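Local atomic coordinates of SusD-like carbohydrate binding protein (Bacteroides vulgatus, PDB entry 3LEW), a protein that probably binds carbohydrate at the outer membrane of the bacterium, as a member of the SusD family of nutrient-binding proteins. Residues G99-I104 with Q120-R125; N251-W256 with R345-Y350; Y350-E355 with L396-E401. All coordinates share one frame; numbering follows the deposited sequence.

Interaction 1. Residues G99-I104 with Q120-R125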
loop_
_atom_site.group_PDB
_atom_site.type_symbol
_atom_site.label_atom_id
_atom_site.label_comp_id
_atom_site.label_asym_id
_atom_site.label_seq_id
_atom_site.Cartn_x
_atom_site.Cartn_y
_atom_site.Cartn_z
ATOM N N GLY A 99 -5.671 -14.244 -19.595
ATOM C CA GLY A 99 -6.702 -14.495 -20.629
ATOM C C GLY A 99 -6.669 -13.413 -21.702
ATOM O O GLY A 99 -6.751 -13.710 -22.895
ATOM N N VAL A 100 -6.493 -12.162 -21.297
ATOM C CA VAL A 100 -6.319 -11.060 -22.241
ATOM C C VAL A 100 -5.058 -11.256 -23.116
ATOM O O VAL A 100 -5.115 -11.178 -24.354
ATOM C CB VAL A 100 -6.318 -9.704 -21.514
ATOM C CG1 VAL A 100 -5.814 -8.558 -22.420
ATOM C CG2 VAL A 100 -7.730 -9.457 -20.954
ATOM N N LEU A 101 -3.942 -11.570 -22.457
ATOM C CA LEU A 101 -2.684 -11.785 -23.131
ATOM C C LEU A 101 -2.755 -12.971 -24.088
ATOM O O LEU A 101 -2.114 -12.922 -25.126
ATOM C CB LEU A 101 -1.533 -11.915 -22.102
ATOM C CG LEU A 101 -1.174 -10.618 -21.401
ATOM C CD1 LEU A 101 -0.231 -10.890 -20.164
ATOM C CD2 LEU A 101 -0.577 -9.570 -22.401
ATOM N N ASP A 102 -3.563 -13.997 -23.794
ATOM C CA ASP A 102 -3.677 -15.177 -24.682
ATOM C C ASP A 102 -4.479 -14.886 -25.962
ATOM O O ASP A 102 -4.379 -15.633 -26.916
ATOM C CB ASP A 102 -4.341 -16.373 -23.977
ATOM C CG ASP A 102 -3.457 -17.018 -22.889
ATOM O OD1 ASP A 102 -2.236 -16.738 -22.795
ATOM O OD2 ASP A 102 -4.010 -17.797 -22.079
ATOM N N ASN A 103 -5.287 -13.824 -25.945
ATOM C CA ASN A 103 -6.255 -13.512 -26.980
ATOM C C ASN A 103 -6.027 -12.147 -27.679
ATOM O O ASN A 103 -6.584 -11.910 -28.756
ATOM C CB ASN A 103 -7.659 -13.506 -26.363
ATOM C CG ASN A 103 -8.222 -14.910 -26.105
ATOM O OD1 ASN A 103 -8.840 -15.510 -26.996
ATOM N ND2 ASN A 103 -8.077 -15.409 -24.875
ATOM N N ILE A 104 -5.191 -11.275 -27.123
ATOM C CA ILE A 104 -5.123 -9.879 -27.614
ATOM C C ILE A 104 -4.528 -9.787 -29.024
ATOM O O ILE A 104 -4.951 -8.946 -29.817
ATOM C CB ILE A 104 -4.375 -8.932 -26.626
ATOM C CG1 ILE A 104 -4.533 -7.466 -27.054
ATOM C CG2 ILE A 104 -2.916 -9.312 -26.461
ATOM C CD1 ILE A 104 -5.991 -7.011 -27.103
ATOM N N GLN A 120 -1.308 -2.841 -20.917
ATOM C CA GLN A 120 -2.074 -2.662 -19.709
ATOM C C GLN A 120 -2.249 -4.005 -18.917
ATOM O O GLN A 120 -2.195 -4.020 -17.675
ATOM C CB GLN A 120 -3.417 -2.003 -20.011
ATOM C CG GLN A 120 -3.301 -0.505 -20.367
ATOM C CD GLN A 120 -4.599 0.117 -20.800
ATOM O OE1 GLN A 120 -5.421 -0.519 -21.509
ATOM N NE2 GLN A 120 -4.776 1.406 -20.441
ATOM N N ALA A 121 -2.477 -5.091 -19.642
ATOM C CA ALA A 121 -2.575 -6.430 -19.059
ATOM C C ALA A 121 -1.268 -6.862 -18.418
ATOM O O ALA A 121 -1.259 -7.360 -17.299
ATOM C CB ALA A 121 -3.057 -7.450 -20.116
ATOM N N LEU A 122 -0.156 -6.590 -19.087
ATOM C CA LEU A 122 1.172 -6.889 -18.521
ATOM C C LEU A 122 1.482 -6.053 -17.295
ATOM O O LEU A 122 2.061 -6.563 -16.336
ATOM C CB LEU A 122 2.266 -6.671 -19.597
ATOM C CG LEU A 122 2.390 -7.747 -20.701
ATOM C CD1 LEU A 122 3.236 -7.226 -21.922
ATOM C CD2 LEU A 122 2.994 -9.076 -20.135
ATOM N N ALA A 123 1.111 -4.764 -17.316
ATOM C CA ALA A 123 1.391 -3.848 -16.199
ATOM C C ALA A 123 0.596 -4.270 -14.959
ATOM O O ALA A 123 1.157 -4.337 -13.864
ATOM C CB ALA A 123 1.099 -2.368 -16.607
ATOM N N LEU A 124 -0.685 -4.610 -15.142
ATOM C CA LEU A 124 -1.514 -5.092 -14.021
ATOM C C LEU A 124 -0.959 -6.409 -13.494
ATOM O O LEU A 124 -0.868 -6.610 -12.278
ATOM C CB LEU A 124 -2.981 -5.230 -14.415
ATOM C CG LEU A 124 -3.990 -5.645 -13.299
ATOM C CD1 LEU A 124 -3.919 -4.746 -12.078
ATOM C CD2 LEU A 124 -5.396 -5.666 -13.861
ATOM N N ARG A 125 -0.588 -7.299 -14.402
ATOM C CA ARG A 125 -0.002 -8.569 -13.965
ATOM C C ARG A 125 1.288 -8.314 -13.174
ATOM O O ARG A 125 1.522 -8.898 -12.078
ATOM C CB ARG A 125 0.240 -9.495 -15.133
ATOM C CG ARG A 125 0.638 -10.891 -14.693
ATOM C CD ARG A 125 0.831 -11.832 -15.879
ATOM N NE ARG A 125 2.109 -11.635 -16.577
ATOM C CZ ARG A 125 2.457 -12.267 -17.714
ATOM N NH1 ARG A 125 1.617 -13.078 -18.335
ATOM N NH2 ARG A 125 3.634 -12.056 -18.266
#
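With chi1 at -71° and chi2 at 168°, Leu101 carries its CG opposite its own carbonyl carbon and sends both methyls towards 120-125, CD2 to Ala121 and Leu122 and CD1 to Leu122 and Arg125. Its CG rests 3.9 Å from Ala121 CB and its CD1 3.7 Å from Leu122 CD2, the two leucines crossing at about a right angle. In Arg125, CG stands anti to the backbone N (chi1 -171°) and the chain bends at chi3, which lays one face of its guanidinium against Leu101; CD1 of that leucine is 3.4 Å from Arg125 NH1. The polar rim of the guanidinium is occupied elsewhere, by a salt bridge to Asp180 and a hydrogen bond to Asn98. Val100 meets the same alanine methyl, its CG1 3.8 Å from Ala121 CB, and the small alanine lets both residues approach. No hydrogen bond crosses between the segments; aliphatic packing joins them, with the guanidinium face on one methyl. Helices 81-103 and 111-135 run roughly antiparallel, their local axes 9.7 Å apart, as a helical hairpin; helix 19-35 packs on Val100 and Ala121 through Val25 and Leu26, while helix 170-187 meets Leu122 and Arg125.

Interaction 2. Residues N251-W256 with R345-Y350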
loop_
_atom_site.group_PDB
_atom_site.type_symbol
_atom_site.label_atom_id
_atom_site.label_comp_id
_atom_site.label_asym_id
_atom_site.label_seq_id
_atom_site.Cartn_x
_atom_site.Cartn_y
_atom_site.Cartn_z
ATOM N N ASN A 251 -7.561 14.681 -7.559
ATOM C CA ASN A 251 -6.354 15.354 -7.069
ATOM C C ASN A 251 -5.191 15.179 -8.055
ATOM O O ASN A 251 -4.880 14.043 -8.485
ATOM C CB ASN A 251 -6.083 14.774 -5.680
ATOM C CG ASN A 251 -4.917 15.380 -4.987
ATOM O OD1 ASN A 251 -3.817 15.419 -5.523
ATOM N ND2 ASN A 251 -5.150 15.878 -3.762
ATOM N N LYS A 252 -4.519 16.285 -8.416
ATOM C CA LYS A 252 -3.442 16.229 -9.426
ATOM C C LYS A 252 -2.183 15.480 -8.981
ATOM O O LYS A 252 -1.334 15.156 -9.810
ATOM C CB LYS A 252 -3.056 17.624 -9.919
ATOM C CG LYS A 252 -4.098 18.239 -10.878
ATOM C CD LYS A 252 -3.811 19.744 -11.185
ATOM C CE LYS A 252 -4.066 20.626 -9.967
ATOM N NZ LYS A 252 -3.616 22.038 -10.202
ATOM N N GLU A 253 -2.035 15.236 -7.691
ATOM C CA GLU A 253 -0.882 14.471 -7.235
ATOM C C GLU A 253 -1.131 12.967 -7.294
ATOM O O GLU A 253 -0.204 12.155 -7.172
ATOM C CB GLU A 253 -0.495 14.912 -5.810
ATOM C CG GLU A 253 0.989 14.705 -5.566
ATOM C CD GLU A 253 1.404 14.708 -4.116
ATOM O OE1 GLU A 253 1.288 15.770 -3.438
ATOM O OE2 GLU A 253 1.855 13.646 -3.634
ATOM N N TRP A 254 -2.387 12.557 -7.399
ATOM C CA TRP A 254 -2.700 11.131 -7.515
ATOM C C TRP A 254 -2.389 10.682 -8.931
ATOM O O TRP A 254 -3.028 11.108 -9.884
ATOM C CB TRP A 254 -4.152 10.814 -7.198
ATOM C CG TRP A 254 -4.616 11.015 -5.805
ATOM C CD1 TRP A 254 -4.184 11.963 -4.890
ATOM C CD2 TRP A 254 -5.689 10.306 -5.166
ATOM N NE1 TRP A 254 -4.924 11.866 -3.721
ATOM C CE2 TRP A 254 -5.859 10.873 -3.869
ATOM C CE3 TRP A 254 -6.530 9.257 -5.568
ATOM C CZ2 TRP A 254 -6.838 10.431 -2.995
ATOM C CZ3 TRP A 254 -7.536 8.832 -4.705
ATOM C CH2 TRP A 254 -7.663 9.417 -3.412
ATOM N N ILE A 255 -1.428 9.781 -9.045
ATOM C CA ILE A 255 -1.089 9.133 -10.304
ATOM C C ILE A 255 -2.052 7.994 -10.604
ATOM O O ILE A 255 -2.446 7.802 -11.747
ATOM C CB ILE A 255 0.342 8.590 -10.232
ATOM C CG1 ILE A 255 1.321 9.770 -10.078
ATOM C CG2 ILE A 255 0.679 7.790 -11.479
ATOM C CD1 ILE A 255 2.763 9.326 -9.794
ATOM N N TRP A 256 -2.483 7.293 -9.557
ATOM C CA TRP A 256 -3.272 6.099 -9.714
ATOM C C TRP A 256 -4.199 5.965 -8.542
ATOM O O TRP A 256 -3.773 6.097 -7.378
ATOM C CB TRP A 256 -2.329 4.883 -9.763
ATOM C CG TRP A 256 -2.834 3.632 -10.413
ATOM C CD1 TRP A 256 -3.755 3.519 -11.424
ATOM C CD2 TRP A 256 -2.297 2.317 -10.232
ATOM N NE1 TRP A 256 -3.855 2.216 -11.844
ATOM C CE2 TRP A 256 -3.002 1.451 -11.101
ATOM C CE3 TRP A 256 -1.334 1.771 -9.376
ATOM C CZ2 TRP A 256 -2.753 0.069 -11.151
ATOM C CZ3 TRP A 256 -1.119 0.420 -9.426
ATOM C CH2 TRP A 256 -1.825 -0.412 -10.298
ATOM N N ARG A 345 0.915 8.208 -5.518
ATOM C CA ARG A 345 1.027 9.650 -5.658
ATOM C C ARG A 345 2.437 10.066 -6.070
ATOM O O ARG A 345 3.430 9.343 -5.850
ATOM C CB ARG A 345 0.719 10.329 -4.320
ATOM C CG ARG A 345 -0.608 9.998 -3.793
ATOM C CD ARG A 345 -0.939 10.930 -2.622
ATOM N NE ARG A 345 -0.262 10.601 -1.368
ATOM C CZ ARG A 345 0.591 11.379 -0.706
ATOM N NH1 ARG A 345 0.989 12.567 -1.165
ATOM N NH2 ARG A 345 1.023 10.978 0.492
ATOM N N VAL A 346 2.530 11.267 -6.616
ATOM C CA VAL A 346 3.835 11.810 -7.011
ATOM C C VAL A 346 4.811 11.894 -5.808
ATOM O O VAL A 346 6.008 11.651 -5.976
ATOM C CB VAL A 346 3.719 13.182 -7.709
ATOM C CG1 VAL A 346 5.172 13.649 -8.230
ATOM C CG2 VAL A 346 2.713 13.123 -8.911
ATOM N N ALA A 347 4.337 12.219 -4.614
ATOM C CA ALA A 347 5.227 12.270 -3.477
ATOM C C ALA A 347 6.008 10.969 -3.274
ATOM O O ALA A 347 7.164 11.016 -2.847
ATOM C CB ALA A 347 4.455 12.625 -2.158
ATOM N N GLU A 348 5.373 9.816 -3.469
ATOM C CA GLU A 348 6.075 8.545 -3.379
ATOM C C GLU A 348 7.213 8.454 -4.389
ATOM O O GLU A 348 8.250 7.845 -4.100
ATOM C CB GLU A 348 5.088 7.381 -3.577
ATOM C CG GLU A 348 5.756 6.000 -3.458
ATOM C CD GLU A 348 4.926 4.845 -3.996
ATOM O OE1 GLU A 348 3.745 5.010 -4.326
ATOM O OE2 GLU A 348 5.507 3.733 -4.120
ATOM N N ILE A 349 7.002 9.012 -5.592
ATOM C CA ILE A 349 8.032 8.978 -6.647
ATOM C C ILE A 349 9.219 9.831 -6.247
ATOM O O ILE A 349 10.352 9.415 -6.449
ATOM C CB ILE A 349 7.474 9.394 -8.027
ATOM C CG1 ILE A 349 6.185 8.612 -8.368
ATOM C CG2 ILE A 349 8.537 9.232 -9.110
ATOM C CD1 ILE A 349 6.355 7.042 -8.286
ATOM N N TYR A 350 8.982 10.988 -5.622
ATOM C CA TYR A 350 10.102 11.781 -5.085
ATOM C C TYR A 350 10.892 10.959 -4.058
ATOM O O TYR A 350 12.113 10.951 -4.046
ATOM C CB TYR A 350 9.615 13.038 -4.367
ATOM C CG TYR A 350 9.358 14.258 -5.217
ATOM C CD1 TYR A 350 8.159 14.424 -5.900
ATOM C CD2 TYR A 350 10.294 15.260 -5.293
ATOM C CE1 TYR A 350 7.895 15.555 -6.646
ATOM C CE2 TYR A 350 10.045 16.411 -6.061
ATOM C CZ TYR A 350 8.823 16.564 -6.710
ATOM O OH TYR A 350 8.592 17.739 -7.444
#
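Glu253 and Arg345 form a salt bridge where the turn of 251-254 meets the start of helix 346-359. At the head of that type I turn, Asn251 makes an Asx turn, its OD1 accepting from Glu253 N at 2.8 Å in the carbonyl plane. Glu253 then bonds through both backbone and side chain. Its O accepts from Val346 N at 2.9 Å, also in the carbonyl plane, while its extended side chain, with CG anti to the backbone N (chi1 -152°), brings OE2 to the first turn of the helix. OE2 takes Ala347 N at 3.0 Å from above the carboxylate plane and meets Arg345 NH1 at 2.8 Å near the guanidinium plane, in a weak, bent bond of 125°. The other oxygen, OE1, is held by Met237 N and Arg376, and Arg345 has further acidic partners in Glu401 and Glu405. Trp254 pairs with Arg345 as an antiparallel non-hydrogen-bonded pair, closing the two-stranded sheet of 254-258 and 341-345; its CD1 lies 4.1 Å from Arg345 CD. Next along, a classic beta bulge sets Ile255 and Trp256 opposite Met344. Ile255 reaches past the sheet to the helix, where its side chain crosses that of Val346 at about a right angle, CG1 against CG2, and its CD1 settles 3.8 Å from Ile349 CG1.

Interaction 3. Residues Y350-E355 with L396-E401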
loop_
_atom_site.group_PDB
_atom_site.type_symbol
_atom_site.label_atom_id
_atom_site.label_comp_id
_atom_site.label_asym_id
_atom_site.label_seq_id
_atom_site.Cartn_x
_atom_site.Cartn_y
_atom_site.Cartn_z
ATOM N N TYR A 350 8.982 10.988 -5.622
ATOM C CA TYR A 350 10.102 11.781 -5.085
ATOM C C TYR A 350 10.892 10.959 -4.058
ATOM O O TYR A 350 12.113 10.951 -4.046
ATOM C CB TYR A 350 9.615 13.038 -4.367
ATOM C CG TYR A 350 9.358 14.258 -5.217
ATOM C CD1 TYR A 350 8.159 14.424 -5.900
ATOM C CD2 TYR A 350 10.294 15.260 -5.293
ATOM C CE1 TYR A 350 7.895 15.555 -6.646
ATOM C CE2 TYR A 350 10.045 16.411 -6.061
ATOM C CZ TYR A 350 8.823 16.564 -6.710
ATOM O OH TYR A 350 8.592 17.739 -7.444
ATOM N N LEU A 351 10.170 10.249 -3.200
ATOM C CA LEU A 351 10.823 9.444 -2.152
ATOM C C LEU A 351 11.571 8.222 -2.716
ATOM O O LEU A 351 12.655 7.917 -2.250
ATOM C CB LEU A 351 9.775 8.998 -1.136
ATOM C CG LEU A 351 9.307 10.137 -0.195
ATOM C CD1 LEU A 351 7.968 9.722 0.439
ATOM C CD2 LEU A 351 10.357 10.388 0.912
ATOM N N ILE A 352 11.005 7.549 -3.726
ATOM C CA ILE A 352 11.687 6.449 -4.417
ATOM C C ILE A 352 12.983 6.951 -5.107
ATOM O O ILE A 352 14.022 6.320 -5.006
ATOM C CB ILE A 352 10.792 5.766 -5.489
ATOM C CG1 ILE A 352 9.600 4.999 -4.850
ATOM C CG2 ILE A 352 11.606 4.788 -6.403
ATOM C CD1 ILE A 352 8.504 4.640 -5.786
ATOM N N ASN A 353 12.859 8.049 -5.833
ATOM C CA ASN A 353 14.001 8.695 -6.469
ATOM C C ASN A 353 15.103 9.017 -5.445
ATOM O O ASN A 353 16.293 8.673 -5.649
ATOM C CB ASN A 353 13.521 9.920 -7.233
ATOM C CG ASN A 353 14.557 10.482 -8.155
ATOM O OD1 ASN A 353 15.137 11.529 -7.848
ATOM N ND2 ASN A 353 14.784 9.829 -9.335
ATOM N N ALA A 354 14.721 9.648 -4.330
ATOM C CA ALA A 354 15.676 9.927 -3.249
ATOM C C ALA A 354 16.360 8.685 -2.713
ATOM O O ALA A 354 17.576 8.643 -2.577
ATOM C CB ALA A 354 15.027 10.722 -2.092
ATOM N N GLU A 355 15.595 7.647 -2.430
ATOM C CA GLU A 355 16.166 6.432 -1.856
ATOM C C GLU A 355 17.098 5.676 -2.827
ATOM O O GLU A 355 18.180 5.218 -2.441
ATOM C CB GLU A 355 15.036 5.511 -1.346
ATOM C CG GLU A 355 15.589 4.320 -0.607
ATOM C CD GLU A 355 14.527 3.434 0.070
ATOM O OE1 GLU A 355 13.368 3.886 0.263
ATOM O OE2 GLU A 355 14.922 2.283 0.461
ATOM N N LEU A 396 12.064 7.604 7.330
ATOM C CA LEU A 396 11.218 8.345 8.261
ATOM C C LEU A 396 10.248 9.228 7.498
ATOM O O LEU A 396 9.062 9.281 7.827
ATOM C CB LEU A 396 12.022 9.181 9.258
ATOM C CG LEU A 396 12.530 8.379 10.459
ATOM C CD1 LEU A 396 13.710 9.091 11.102
ATOM C CD2 LEU A 396 11.415 8.157 11.457
ATOM N N GLU A 397 10.741 9.907 6.478
ATOM C CA GLU A 397 9.848 10.759 5.657
ATOM C C GLU A 397 8.789 9.918 4.918
ATOM O O GLU A 397 7.662 10.380 4.737
ATOM C CB GLU A 397 10.669 11.670 4.720
ATOM C CG GLU A 397 9.896 12.835 4.145
ATOM C CD GLU A 397 9.333 13.780 5.191
ATOM O OE1 GLU A 397 10.037 14.163 6.153
ATOM O OE2 GLU A 397 8.136 14.079 5.062
ATOM N N ARG A 398 9.114 8.685 4.486
ATOM C CA ARG A 398 8.076 7.777 3.980
ATOM C C ARG A 398 6.954 7.530 5.011
ATOM O O ARG A 398 5.799 7.558 4.655
ATOM C CB ARG A 398 8.661 6.411 3.566
ATOM C CG ARG A 398 9.544 6.477 2.347
ATOM C CD ARG A 398 10.189 5.102 2.030
ATOM N NE ARG A 398 9.186 4.109 1.740
ATOM C CZ ARG A 398 8.646 3.849 0.546
ATOM N NH1 ARG A 398 9.040 4.475 -0.538
ATOM N NH2 ARG A 398 7.682 2.934 0.449
ATOM N N ARG A 399 7.312 7.242 6.270
ATOM C CA ARG A 399 6.323 7.006 7.319
ATOM C C ARG A 399 5.472 8.246 7.538
ATOM O O ARG A 399 4.264 8.128 7.767
ATOM C CB ARG A 399 7.029 6.609 8.625
ATOM C CG ARG A 399 7.640 5.175 8.517
ATOM C CD ARG A 399 8.612 4.941 9.639
ATOM N NE ARG A 399 7.983 5.083 10.942
ATOM C CZ ARG A 399 8.671 5.155 12.086
ATOM N NH1 ARG A 399 10.001 5.103 12.081
ATOM N NH2 ARG A 399 8.053 5.272 13.246
ATOM N N LYS A 400 6.104 9.396 7.453
ATOM C CA LYS A 400 5.427 10.675 7.719
ATOM C C LYS A 400 4.478 11.034 6.573
ATOM O O LYS A 400 3.338 11.393 6.813
ATOM C CB LYS A 400 6.444 11.779 7.926
ATOM C CG LYS A 400 7.242 11.665 9.213
ATOM C CD LYS A 400 8.465 12.574 9.168
ATOM C CE LYS A 400 8.077 14.088 9.139
ATOM N NZ LYS A 400 9.271 14.957 8.832
ATOM N N GLU A 401 4.957 10.924 5.356
ATOM C CA GLU A 401 4.190 11.354 4.165
ATOM C C GLU A 401 3.148 10.338 3.731
ATOM O O GLU A 401 2.107 10.728 3.192
ATOM C CB GLU A 401 5.157 11.658 3.010
ATOM C CG GLU A 401 4.512 12.004 1.630
ATOM C CD GLU A 401 3.695 13.284 1.605
ATOM O OE1 GLU A 401 3.793 14.098 2.548
ATOM O OE2 GLU A 401 2.951 13.490 0.613
HETATM O O HOH W 1 11.602 5.644 -0.895
#
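Leu351 fills the seam between the two helices, its methyls dividing the opposing surface. CD2 packs on the aliphatic base of Glu397, 4.0 Å from its CB, while CD1 sits 4.0 Å from Arg398 CA and reaches on to Glu401 CB. Were Leu351 cut back to an alanine, a gap would probably open here, leaving the methylenes of Glu397 and Arg398 without their apolar partner. Beside this packing, Arg398 bends at chi3 (62°), bringing its guanidinium round to helix 350-355. Glu355 OE1 lies 3.8 Å from Arg398 CD, but well out of the guanidinium plane; no N-H is directed at it, and a water links the two groups instead. This water accepts from Arg398 NH1 at 2.8 Å, donates to Glu355 OE1 at 2.7 Å and weakly to Leu351 O. Ile352 CG1 stands at the guanidinium edge. Farther out, Asp411 holds Arg398 NE and Arg414 pairs with Glu355. The carboxylate of Glu397 turns from the seam to Lys400 NZ, 2.9 Å from its OE1, and also meets Lys373 and Arg302. Leu372 of helix 365-376 covers Leu351, and helix 202-215 packs on Ile352. Segment axes 10.8 Å apart at 174° make a nearly antiparallel helix pair, consistent with the TPR-like helical packing of SusD-family proteins.

From the N terminus, interaction 1 comes first, closing the short connection between helices 81-103 and 111-135. Interaction 2 opens only after it has closed and spans a far longer, largely non-helical excursion, bringing the turn at 251-254 back to the start of helix 346-359. Interaction 3 follows in series, taking the same helix from Tyr350 onward to helix 387-401, past helix 365-376. None nests or crosses. Interactions 2 and 3 share Tyr350 and touch through the Arg345 to Glu401 salt bridge, which ties the strand-to-helix junction to the helix pair. Interaction 1 touches neither, although its nearest atoms lie about 5 Å from interaction 2, with centres 25 Å apart.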